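Local coordinates for ferritin like protein (Caulobacter vibrioides, PDB 3HL1), which is of unknown function but, as a ferritin-like helical protein, probably binds metal, at residues L110-P124 with H233-P247. Numbering follows the deposited sequence.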
ATOM      1  N   LEU A 110      -8.355  12.132   9.593  1.00 29.34           N
ATOM      2  CA  LEU A 110      -8.516  12.918   8.371  1.00 27.47           C
ATOM      3  C   LEU A 110      -8.211  14.384   8.747  1.00 31.68           C
ATOM      4  O   LEU A 110      -9.058  15.095   9.174  1.00 29.68           O
ATOM      5  CB  LEU A 110      -9.928  12.793   7.833  1.00 29.96           C
ATOM      6  CG  LEU A 110     -10.094  13.588   6.522  1.00 34.49           C
ATOM      7  CD1 LEU A 110      -9.371  12.839   5.358  1.00 34.87           C
ATOM      8  CD2 LEU A 110     -11.603  13.759   6.235  1.00 33.14           C
ATOM      9  N   ASP A 111      -6.962  14.792   8.643  1.00 31.85           N
ATOM     10  CA  ASP A 111      -6.588  16.201   8.820  1.00 32.71           C
ATOM     11  C   ASP A 111      -5.652  16.589   7.680  1.00 31.04           C
ATOM     12  O   ASP A 111      -5.248  15.743   6.880  1.00 27.82           O
ATOM     13  CB  ASP A 111      -5.976  16.451  10.193  1.00 30.58           C
ATOM     14  CG  ASP A 111      -4.711  15.602  10.461  1.00 36.11           C
ATOM     15  OD1 ASP A 111      -4.113  15.048   9.513  1.00 28.86           O
ATOM     16  OD2 ASP A 111      -4.301  15.501  11.635  1.00 30.81           O
ATOM     17  N   LEU A 112      -5.306  17.854   7.590  1.00 32.23           N
ATOM     18  CA  LEU A 112      -4.453  18.307   6.478  1.00 32.86           C
ATOM     19  C   LEU A 112      -3.151  17.530   6.340  1.00 28.54           C
ATOM     20  O   LEU A 112      -2.749  17.146   5.235  1.00 26.09           O
ATOM     21  CB  LEU A 112      -4.189  19.812   6.604  1.00 34.81           C
ATOM     22  CG  LEU A 112      -3.479  20.398   5.376  1.00 41.23           C
ATOM     23  CD1 LEU A 112      -4.245  20.084   4.069  1.00 40.75           C
ATOM     24  CD2 LEU A 112      -3.258  21.895   5.558  1.00 32.89           C
ATOM     25  N   THR A 113      -2.491  17.311   7.467  1.00 29.84           N
ATOM     26  CA  THR A 113      -1.230  16.593   7.519  1.00 31.03           C
ATOM     27  C   THR A 113      -1.348  15.190   6.872  1.00 31.96           C
ATOM     28  O   THR A 113      -0.497  14.796   6.084  1.00 29.65           O
ATOM     29  CB  THR A 113      -0.718  16.440   8.985  1.00 34.85           C
ATOM     30  OG1 THR A 113      -0.498  17.740   9.547  1.00 37.65           O
ATOM     31  CG2 THR A 113       0.650  15.687   9.024  1.00 29.06           C
ATOM     32  N   ARG A 114      -2.406  14.461   7.214  1.00 28.05           N
ATOM     33  CA  ARG A 114      -2.656  13.119   6.659  1.00 28.92           C
ATOM     34  C   ARG A 114      -3.097  13.167   5.192  1.00 31.29           C
ATOM     35  O   ARG A 114      -2.632  12.381   4.402  1.00 28.82           O
ATOM     36  CB  ARG A 114      -3.669  12.342   7.497  1.00 28.68           C
ATOM     37  CG  ARG A 114      -3.095  11.321   8.481  1.00 27.60           C
ATOM     38  CD  ARG A 114      -1.867  11.824   9.278  1.00 25.67           C
ATOM     39  NE  ARG A 114      -2.176  12.861  10.250  1.00 31.36           N
ATOM     40  CZ  ARG A 114      -1.368  13.179  11.249  1.00 30.33           C
ATOM     41  NH1 ARG A 114      -0.240  12.536  11.471  1.00 29.54           N
ATOM     42  NH2 ARG A 114      -1.659  14.167  12.023  1.00 31.89           N
ATOM     43  N   VAL A 115      -3.993  14.073   4.830  1.00 30.20           N
ATOM     44  CA  VAL A 115      -4.422  14.174   3.434  1.00 30.42           C
ATOM     45  C   VAL A 115      -3.267  14.613   2.550  1.00 27.60           C
ATOM     46  O   VAL A 115      -3.049  14.037   1.490  1.00 28.19           O
ATOM     47  CB  VAL A 115      -5.643  15.090   3.291  1.00 30.48           C
ATOM     48  CG1 VAL A 115      -5.898  15.373   1.797  1.00 30.29           C
ATOM     49  CG2 VAL A 115      -6.826  14.335   3.956  1.00 29.69           C
ATOM     50  N   ASN A 116      -2.447  15.560   3.017  1.00 30.02           N
ATOM     51  CA  ASN A 116      -1.231  15.911   2.266  1.00 29.73           C
ATOM     52  C   ASN A 116      -0.294  14.713   1.993  1.00 27.10           C
ATOM     53  O   ASN A 116       0.204  14.546   0.841  1.00 28.48           O
ATOM     54  CB  ASN A 116      -0.411  17.015   2.975  1.00 30.33           C
ATOM     55  CG  ASN A 116      -0.978  18.398   2.759  1.00 30.86           C
ATOM     56  OD1 ASN A 116      -1.702  18.655   1.781  1.00 33.46           O
ATOM     57  ND2 ASN A 116      -0.674  19.303   3.690  1.00 31.80           N
ATOM     58  N   THR A 117      -0.041  13.928   3.038  1.00 29.32           N
ATOM     59  CA  THR A 117       0.757  12.692   2.957  1.00 28.20           C
ATOM     60  C   THR A 117       0.175  11.694   1.944  1.00 29.33           C
ATOM     61  O   THR A 117       0.914  11.101   1.186  1.00 29.20           O
ATOM     62  CB  THR A 117       0.892  12.055   4.331  1.00 29.17           C
ATOM     63  OG1 THR A 117       1.328  13.050   5.264  1.00 33.13           O
ATOM     64  CG2 THR A 117       1.900  10.861   4.292  1.00 24.31           C
HETATM   65  N   MSE A 118      -1.156  11.512   1.960  1.00 29.38           N
HETATM   66  CA  MSE A 118      -1.856  10.653   0.984  1.00 30.39           C
HETATM   67  C   MSE A 118      -1.669  11.119  -0.466  1.00 30.89           C
HETATM   68  O   MSE A 118      -1.400  10.292  -1.353  1.00 31.76           O
HETATM   69  CB  MSE A 118      -3.323  10.518   1.379  1.00 26.70           C
HETATM   70  CG  MSE A 118      -3.424   9.778   2.673  1.00 31.01           C
HETATM   71 SE   MSE A 118      -5.228   9.746   3.356  0.75 29.48          SE
HETATM   72  CE  MSE A 118      -5.879   8.577   2.311  1.00 32.23           C
ATOM     73  N   CYS A 119      -1.661  12.439  -0.661  1.00 30.52           N
ATOM     74  CA  CYS A 119      -1.389  13.053  -1.973  1.00 30.39           C
ATOM     75  C   CYS A 119       0.056  12.797  -2.401  1.00 28.32           C
ATOM     76  O   CYS A 119       0.325  12.431  -3.551  1.00 29.17           O
ATOM     77  CB  CYS A 119      -1.667  14.560  -1.974  1.00 28.00           C
ATOM     78  SG  CYS A 119      -3.423  15.004  -1.886  1.00 32.41           S
ATOM     79  N   LEU A 120       0.976  12.935  -1.464  1.00 28.44           N
ATOM     80  CA  LEU A 120       2.397  12.650  -1.691  1.00 27.34           C
ATOM     81  C   LEU A 120       2.658  11.190  -2.057  1.00 29.42           C
ATOM     82  O   LEU A 120       3.386  10.902  -3.006  1.00 28.07           O
ATOM     83  CB  LEU A 120       3.178  13.004  -0.428  1.00 27.70           C
ATOM     84  CG  LEU A 120       3.502  14.473  -0.225  1.00 26.55           C
ATOM     85  CD1 LEU A 120       3.937  14.701   1.197  1.00 27.22           C
ATOM     86  CD2 LEU A 120       4.593  14.875  -1.188  1.00 26.09           C
ATOM     87  N   ILE A 121       2.056  10.277  -1.330  1.00 33.21           N
ATOM     88  CA  ILE A 121       2.252   8.833  -1.597  1.00 35.41           C
ATOM     89  C   ILE A 121       1.870   8.502  -3.027  1.00 33.45           C
ATOM     90  O   ILE A 121       2.554   7.733  -3.675  1.00 34.29           O
ATOM     91  CB  ILE A 121       1.432   7.970  -0.636  1.00 36.90           C
ATOM     92  CG1 ILE A 121       2.040   7.975   0.754  1.00 38.70           C
ATOM     93  CG2 ILE A 121       1.347   6.519  -1.106  1.00 38.09           C
ATOM     94  CD1 ILE A 121       0.957   7.676   1.829  1.00 39.92           C
ATOM     95  N   GLU A 122       0.750   9.049  -3.482  1.00 33.31           N
ATOM     96  CA  GLU A 122       0.231   8.775  -4.796  1.00 35.72           C
ATOM     97  C   GLU A 122       0.678   9.776  -5.867  1.00 35.23           C
ATOM     98  O   GLU A 122       0.131   9.793  -6.968  1.00 35.62           O
ATOM     99  CB  GLU A 122      -1.312   8.751  -4.749  1.00 35.85           C
ATOM    100  CG  GLU A 122      -1.941   7.799  -3.694  1.00 37.99           C
ATOM    101  CD  GLU A 122      -1.947   6.318  -4.101  1.00 36.03           C
ATOM    102  OE1 GLU A 122      -1.364   5.933  -5.168  1.00 38.81           O
ATOM    103  OE2 GLU A 122      -2.547   5.520  -3.341  1.00 43.83           O
ATOM    104  N   TYR A 123       1.661  10.596  -5.545  1.00 33.14           N
ATOM    105  CA  TYR A 123       2.155  11.630  -6.448  1.00 34.07           C
ATOM    106  C   TYR A 123       2.566  11.015  -7.791  1.00 32.52           C
ATOM    107  O   TYR A 123       3.369  10.057  -7.805  1.00 30.51           O
ATOM    108  CB  TYR A 123       3.364  12.322  -5.838  1.00 33.61           C
ATOM    109  CG  TYR A 123       3.771  13.593  -6.535  1.00 34.68           C
ATOM    110  CD1 TYR A 123       2.905  14.692  -6.595  1.00 30.58           C
ATOM    111  CD2 TYR A 123       5.045  13.725  -7.078  1.00 40.26           C
ATOM    112  CE1 TYR A 123       3.294  15.845  -7.197  1.00 27.91           C
ATOM    113  CE2 TYR A 123       5.434  14.897  -7.679  1.00 36.49           C
ATOM    114  CZ  TYR A 123       4.533  15.943  -7.735  1.00 37.69           C
ATOM    115  OH  TYR A 123       4.905  17.131  -8.287  1.00 34.89           O
ATOM    116  N   PRO A 124       2.023  11.542  -8.914  1.00 30.44           N
ATOM    117  CA  PRO A 124       2.253  10.925 -10.227  1.00 31.89           C
ATOM    118  C   PRO A 124       3.679  11.075 -10.743  1.00 31.26           C
ATOM    119  O   PRO A 124       4.305  12.112 -10.618  1.00 31.72           O
ATOM    120  CB  PRO A 124       1.275  11.690 -11.154  1.00 33.54           C
ATOM    121  CG  PRO A 124       0.285  12.299 -10.248  1.00 33.30           C
ATOM    122  CD  PRO A 124       1.081  12.672  -9.041  1.00 31.16           C
ATOM    123  N   HIS A 233      -6.071   7.344  -7.338  1.00 43.95           N
ATOM    124  CA  HIS A 233      -5.930   7.689  -5.912  1.00 42.93           C
ATOM    125  C   HIS A 233      -5.432   9.143  -5.737  1.00 41.39           C
ATOM    126  O   HIS A 233      -5.925   9.916  -4.883  1.00 39.22           O
ATOM    127  CB  HIS A 233      -4.959   6.725  -5.222  1.00 41.28           C
ATOM    128  CG  HIS A 233      -5.466   5.317  -5.109  1.00 38.04           C
ATOM    129  ND1 HIS A 233      -4.773   4.328  -4.429  1.00 37.02           N
ATOM    130  CD2 HIS A 233      -6.582   4.722  -5.607  1.00 37.15           C
ATOM    131  CE1 HIS A 233      -5.450   3.196  -4.493  1.00 35.78           C
ATOM    132  NE2 HIS A 233      -6.535   3.395  -5.231  1.00 35.78           N
ATOM    133  N   PHE A 234      -4.456   9.530  -6.558  1.00 40.73           N
ATOM    134  CA  PHE A 234      -3.916  10.883  -6.456  1.00 40.32           C
ATOM    135  C   PHE A 234      -5.041  11.900  -6.618  1.00 41.47           C
ATOM    136  O   PHE A 234      -5.254  12.761  -5.755  1.00 37.80           O
ATOM    137  CB  PHE A 234      -2.827  11.160  -7.487  1.00 38.35           C
ATOM    138  CG  PHE A 234      -2.254  12.528  -7.349  1.00 37.87           C
ATOM    139  CD1 PHE A 234      -1.498  12.865  -6.221  1.00 43.31           C
ATOM    140  CD2 PHE A 234      -2.503  13.510  -8.286  1.00 38.50           C
ATOM    141  CE1 PHE A 234      -0.992  14.132  -6.050  1.00 40.52           C
ATOM    142  CE2 PHE A 234      -1.985  14.771  -8.112  1.00 38.19           C
ATOM    143  CZ  PHE A 234      -1.230  15.084  -6.991  1.00 40.71           C
ATOM    144  N   GLN A 235      -5.781  11.781  -7.713  1.00 40.48           N
ATOM    145  CA  GLN A 235      -6.871  12.716  -7.979  1.00 42.15           C
ATOM    146  C   GLN A 235      -7.916  12.717  -6.846  1.00 39.41           C
ATOM    147  O   GLN A 235      -8.301  13.773  -6.354  1.00 41.02           O
ATOM    148  CB  GLN A 235      -7.470  12.399  -9.345  1.00 44.90           C
ATOM    149  CG  GLN A 235      -6.630  12.964 -10.521  1.00 55.70           C
ATOM    150  CD  GLN A 235      -5.634  11.960 -11.163  1.00 67.35           C
ATOM    151  OE1 GLN A 235      -4.842  11.293 -10.479  1.00 69.51           O
ATOM    152  NE2 GLN A 235      -5.662  11.887 -12.503  1.00 65.03           N
ATOM    153  N   ARG A 236      -8.335  11.538  -6.410  1.00 40.50           N
ATOM    154  CA  ARG A 236      -9.255  11.390  -5.270  1.00 42.19           C
ATOM    155  C   ARG A 236      -8.814  12.184  -4.046  1.00 40.34           C
ATOM    156  O   ARG A 236      -9.606  12.893  -3.424  1.00 41.45           O
ATOM    157  CB  ARG A 236      -9.290   9.921  -4.798  1.00 45.36           C
ATOM    158  CG  ARG A 236     -10.016   8.935  -5.660  1.00 55.86           C
ATOM    159  CD  ARG A 236      -9.812   7.565  -5.007  1.00 64.77           C
ATOM    160  NE  ARG A 236     -10.161   6.472  -5.899  1.00 66.08           N
ATOM    161  CZ  ARG A 236     -11.255   5.731  -5.801  1.00 72.12           C
ATOM    162  NH1 ARG A 236     -12.140   5.924  -4.828  1.00 74.79           N
ATOM    163  NH2 ARG A 236     -11.454   4.771  -6.691  1.00 79.30           N
ATOM    164  N   PHE A 237      -7.540  12.005  -3.676  1.00 37.67           N
ATOM    165  CA  PHE A 237      -6.969  12.599  -2.473  1.00 37.44           C
ATOM    166  C   PHE A 237      -6.749  14.091  -2.624  1.00 36.45           C
ATOM    167  O   PHE A 237      -6.966  14.823  -1.686  1.00 36.06           O
ATOM    168  CB  PHE A 237      -5.668  11.880  -2.034  1.00 34.85           C
ATOM    169  CG  PHE A 237      -5.851  10.369  -1.744  1.00 37.40           C
ATOM    170  CD1 PHE A 237      -7.090   9.841  -1.372  1.00 38.27           C
ATOM    171  CD2 PHE A 237      -4.754   9.483  -1.836  1.00 34.56           C
ATOM    172  CE1 PHE A 237      -7.238   8.475  -1.115  1.00 41.40           C
ATOM    173  CE2 PHE A 237      -4.907   8.134  -1.598  1.00 37.31           C
ATOM    174  CZ  PHE A 237      -6.137   7.622  -1.225  1.00 36.20           C
ATOM    175  N   ASP A 238      -6.350  14.532  -3.815  1.00 37.15           N
ATOM    176  CA  ASP A 238      -6.242  15.964  -4.096  1.00 39.14           C
ATOM    177  C   ASP A 238      -7.628  16.625  -4.013  1.00 37.16           C
ATOM    178  O   ASP A 238      -7.771  17.736  -3.539  1.00 37.29           O
ATOM    179  CB  ASP A 238      -5.578  16.168  -5.449  1.00 41.66           C
ATOM    180  CG  ASP A 238      -5.232  17.627  -5.722  1.00 50.31           C
ATOM    181  OD1 ASP A 238      -4.569  18.271  -4.874  1.00 44.45           O
ATOM    182  OD2 ASP A 238      -5.646  18.110  -6.793  1.00 58.09           O
ATOM    183  N   PHE A 239      -8.657  15.910  -4.445  1.00 36.84           N
ATOM    184  CA  PHE A 239     -10.031  16.376  -4.300  1.00 39.36           C
ATOM    185  C   PHE A 239     -10.381  16.640  -2.839  1.00 38.88           C
ATOM    186  O   PHE A 239     -10.888  17.705  -2.496  1.00 37.60           O
ATOM    187  CB  PHE A 239     -10.991  15.358  -4.902  1.00 39.09           C
ATOM    188  CG  PHE A 239     -12.435  15.701  -4.699  1.00 40.95           C
ATOM    189  CD1 PHE A 239     -13.100  16.547  -5.603  1.00 49.77           C
ATOM    190  CD2 PHE A 239     -13.145  15.161  -3.637  1.00 47.11           C
ATOM    191  CE1 PHE A 239     -14.461  16.873  -5.427  1.00 48.42           C
ATOM    192  CE2 PHE A 239     -14.498  15.484  -3.449  1.00 49.70           C
ATOM    193  CZ  PHE A 239     -15.156  16.337  -4.364  1.00 43.92           C
ATOM    194  N   ILE A 240     -10.070  15.677  -1.974  1.00 37.97           N
ATOM    195  CA  ILE A 240     -10.356  15.804  -0.553  1.00 38.32           C
ATOM    196  C   ILE A 240      -9.564  16.966   0.012  1.00 39.06           C
ATOM    197  O   ILE A 240     -10.102  17.761   0.778  1.00 40.10           O
ATOM    198  CB  ILE A 240     -10.043  14.493   0.240  1.00 35.30           C
ATOM    199  CG1 ILE A 240     -10.991  13.363  -0.191  1.00 36.88           C
ATOM    200  CG2 ILE A 240     -10.148  14.720   1.743  1.00 38.24           C
ATOM    201  CD1 ILE A 240     -10.525  11.946   0.207  1.00 34.95           C
ATOM    202  N   ARG A 241      -8.294  17.073  -0.384  1.00 38.41           N
ATOM    203  CA  ARG A 241      -7.417  18.145   0.111  1.00 38.49           C
ATOM    204  C   ARG A 241      -8.001  19.538  -0.136  1.00 41.53           C
ATOM    205  O   ARG A 241      -7.819  20.444   0.685  1.00 40.78           O
ATOM    206  CB  ARG A 241      -6.035  18.057  -0.538  1.00 34.48           C
ATOM    207  CG  ARG A 241      -4.972  18.969   0.068  1.00 35.92           C
ATOM    208  CD  ARG A 241      -3.669  18.792  -0.724  1.00 39.58           C
ATOM    209  NE  ARG A 241      -3.823  19.212  -2.134  1.00 51.44           N
ATOM    210  CZ  ARG A 241      -3.525  20.427  -2.635  1.00 52.12           C
ATOM    211  NH1 ARG A 241      -3.017  21.393  -1.867  1.00 42.95           N
ATOM    212  NH2 ARG A 241      -3.712  20.691  -3.930  1.00 50.06           N
ATOM    213  N   ARG A 242      -8.706  19.669  -1.263  1.00 45.50           N
ATOM    214  CA  ARG A 242      -9.307  20.929  -1.725  1.00 47.04           C
ATOM    215  C   ARG A 242     -10.710  21.239  -1.220  1.00 47.94           C
ATOM    216  O   ARG A 242     -11.169  22.343  -1.426  1.00 48.51           O
ATOM    217  CB  ARG A 242      -9.348  20.955  -3.250  1.00 47.70           C
ATOM    218  CG  ARG A 242      -7.990  20.929  -3.908  1.00 53.26           C
ATOM    219  CD  ARG A 242      -8.142  20.692  -5.412  1.00 63.37           C
ATOM    220  NE  ARG A 242      -6.854  20.600  -6.093  1.00 65.75           N
ATOM    221  CZ  ARG A 242      -6.072  21.640  -6.392  1.00 68.26           C
ATOM    222  NH1 ARG A 242      -6.437  22.889  -6.105  1.00 69.07           N
ATOM    223  NH2 ARG A 242      -4.911  21.428  -7.008  1.00 68.33           N
HETATM  224  N   MSE A 243     -11.379  20.309  -0.549  1.00 47.81           N
HETATM  225  CA  MSE A 243     -12.747  20.550  -0.084  1.00 48.87           C
HETATM  226  C   MSE A 243     -12.861  21.666   0.937  1.00 48.74           C
HETATM  227  O   MSE A 243     -11.994  21.800   1.802  1.00 47.65           O
HETATM  228  CB  MSE A 243     -13.319  19.318   0.581  1.00 48.67           C
HETATM  229  CG  MSE A 243     -13.528  18.171  -0.348  1.00 51.20           C
HETATM  230 SE   MSE A 243     -14.142  16.591   0.663  0.75 47.89          SE
HETATM  231  CE  MSE A 243     -13.419  16.952   2.392  1.00 46.74           C
ATOM    232  N   PRO A 244     -13.959  22.455   0.859  1.00 50.77           N
ATOM    233  CA  PRO A 244     -14.211  23.468   1.898  1.00 50.75           C
ATOM    234  C   PRO A 244     -14.627  22.891   3.265  1.00 51.35           C
ATOM    235  O   PRO A 244     -14.245  23.437   4.306  1.00 53.42           O
ATOM    236  CB  PRO A 244     -15.344  24.327   1.307  1.00 50.38           C
ATOM    237  CG  PRO A 244     -15.792  23.658   0.061  1.00 48.03           C
ATOM    238  CD  PRO A 244     -14.977  22.468  -0.216  1.00 49.73           C
ATOM    239  N   ASN A 245     -15.399  21.811   3.273  1.00 49.86           N
ATOM    240  CA  ASN A 245     -15.983  21.336   4.540  1.00 54.02           C
ATOM    241  C   ASN A 245     -15.677  19.877   4.856  1.00 52.54           C
ATOM    242  O   ASN A 245     -16.335  18.959   4.343  1.00 55.35           O
ATOM    243  CB  ASN A 245     -17.495  21.550   4.531  1.00 53.46           C
ATOM    244  CG  ASN A 245     -17.866  23.002   4.314  1.00 60.88           C
ATOM    245  OD1 ASN A 245     -17.688  23.847   5.205  1.00 58.45           O
ATOM    246  ND2 ASN A 245     -18.352  23.309   3.103  1.00 58.57           N
ATOM    247  N   TRP A 246     -14.693  19.664   5.717  1.00 49.92           N
ATOM    248  CA  TRP A 246     -14.269  18.289   6.044  1.00 47.75           C
ATOM    249  C   TRP A 246     -15.183  17.727   7.093  1.00 43.47           C
ATOM    250  O   TRP A 246     -15.642  18.469   7.947  1.00 38.85           O
ATOM    251  CB  TRP A 246     -12.838  18.260   6.520  1.00 46.42           C
ATOM    252  CG  TRP A 246     -11.880  18.567   5.421  1.00 52.07           C
ATOM    253  CD1 TRP A 246     -12.127  19.277   4.255  1.00 55.76           C
ATOM    254  CD2 TRP A 246     -10.498  18.249   5.401  1.00 44.90           C
ATOM    255  NE1 TRP A 246     -10.976  19.381   3.513  1.00 59.66           N
ATOM    256  CE2 TRP A 246      -9.963  18.757   4.195  1.00 53.63           C
ATOM    257  CE3 TRP A 246      -9.650  17.595   6.289  1.00 46.84           C
ATOM    258  CZ2 TRP A 246      -8.622  18.617   3.863  1.00 49.62           C
ATOM    259  CZ3 TRP A 246      -8.336  17.444   5.947  1.00 51.11           C
ATOM    260  CH2 TRP A 246      -7.827  17.967   4.750  1.00 49.01           C
ATOM    261  N   PRO A 247     -15.464  16.416   7.026  1.00 42.12           N
ATOM    262  CA  PRO A 247     -16.376  15.829   8.000  1.00 40.25           C
ATOM    263  C   PRO A 247     -15.735  15.776   9.388  1.00 39.46           C
ATOM    264  O   PRO A 247     -14.498  15.808   9.513  1.00 40.21           O
ATOM    265  CB  PRO A 247     -16.607  14.409   7.453  1.00 43.03           C
ATOM    266  CG  PRO A 247     -15.367  14.093   6.668  1.00 38.87           C
ATOM    267  CD  PRO A 247     -14.966  15.419   6.057  1.00 41.79           C
TER
HETATM  268  O   HOH W   1      -2.200  21.135   0.872  1.00 50.31           O
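Two short helices of the ferritin-like domain, 112-121 and 233-242, pack antiparallel (157° between axes, 8.6 Å apart), and Cys119 and Arg241 interlock as knobs into holes. Cys119 sits among Phe234, Phe237, Asp238 and Arg241, its SG 3.5 Å from Phe237 C; Arg241 sits among residues 112-119. A water joins Arg241 NH1 to Asn116 OD1, and Asn116 ND2 is hydrogen-bonded to Pro102 O, which holds the amide with OD1 toward the water; NE and NH2 of the same guanidinium both grip Asp238 OD1 and so fix its rotation. Pro124 CD lies 3.6 Å from the Phe234 ring centroid, squarely over the face, and in an offset edge-to-face pair Tyr123 turns its edge toward the face of Phe234. Met118 CE covers one face of Phe237, 3.8 Å from its centroid. Near the Trp246 end, Val115 CG2 meets Trp246 CH2 at 3.9 Å. The one direct hydrogen bond between the segments runs from His233 ND1 to Glu122 OE2 (2.7 Å), in the imidazole plane but 56° out of the carboxylate plane; the bend at chi2 of Glu122 (-78°) folds its carboxylate over His233 CB. Tyr29 OH is also hydrogen-bonded to OE2, Gln53 OE1 holds His233 NE2, and OE1 of Glu122 bonds an unidentified ligand, probably from the crystallisation liquor: several partners set this buried pair, which lines a possible pocket.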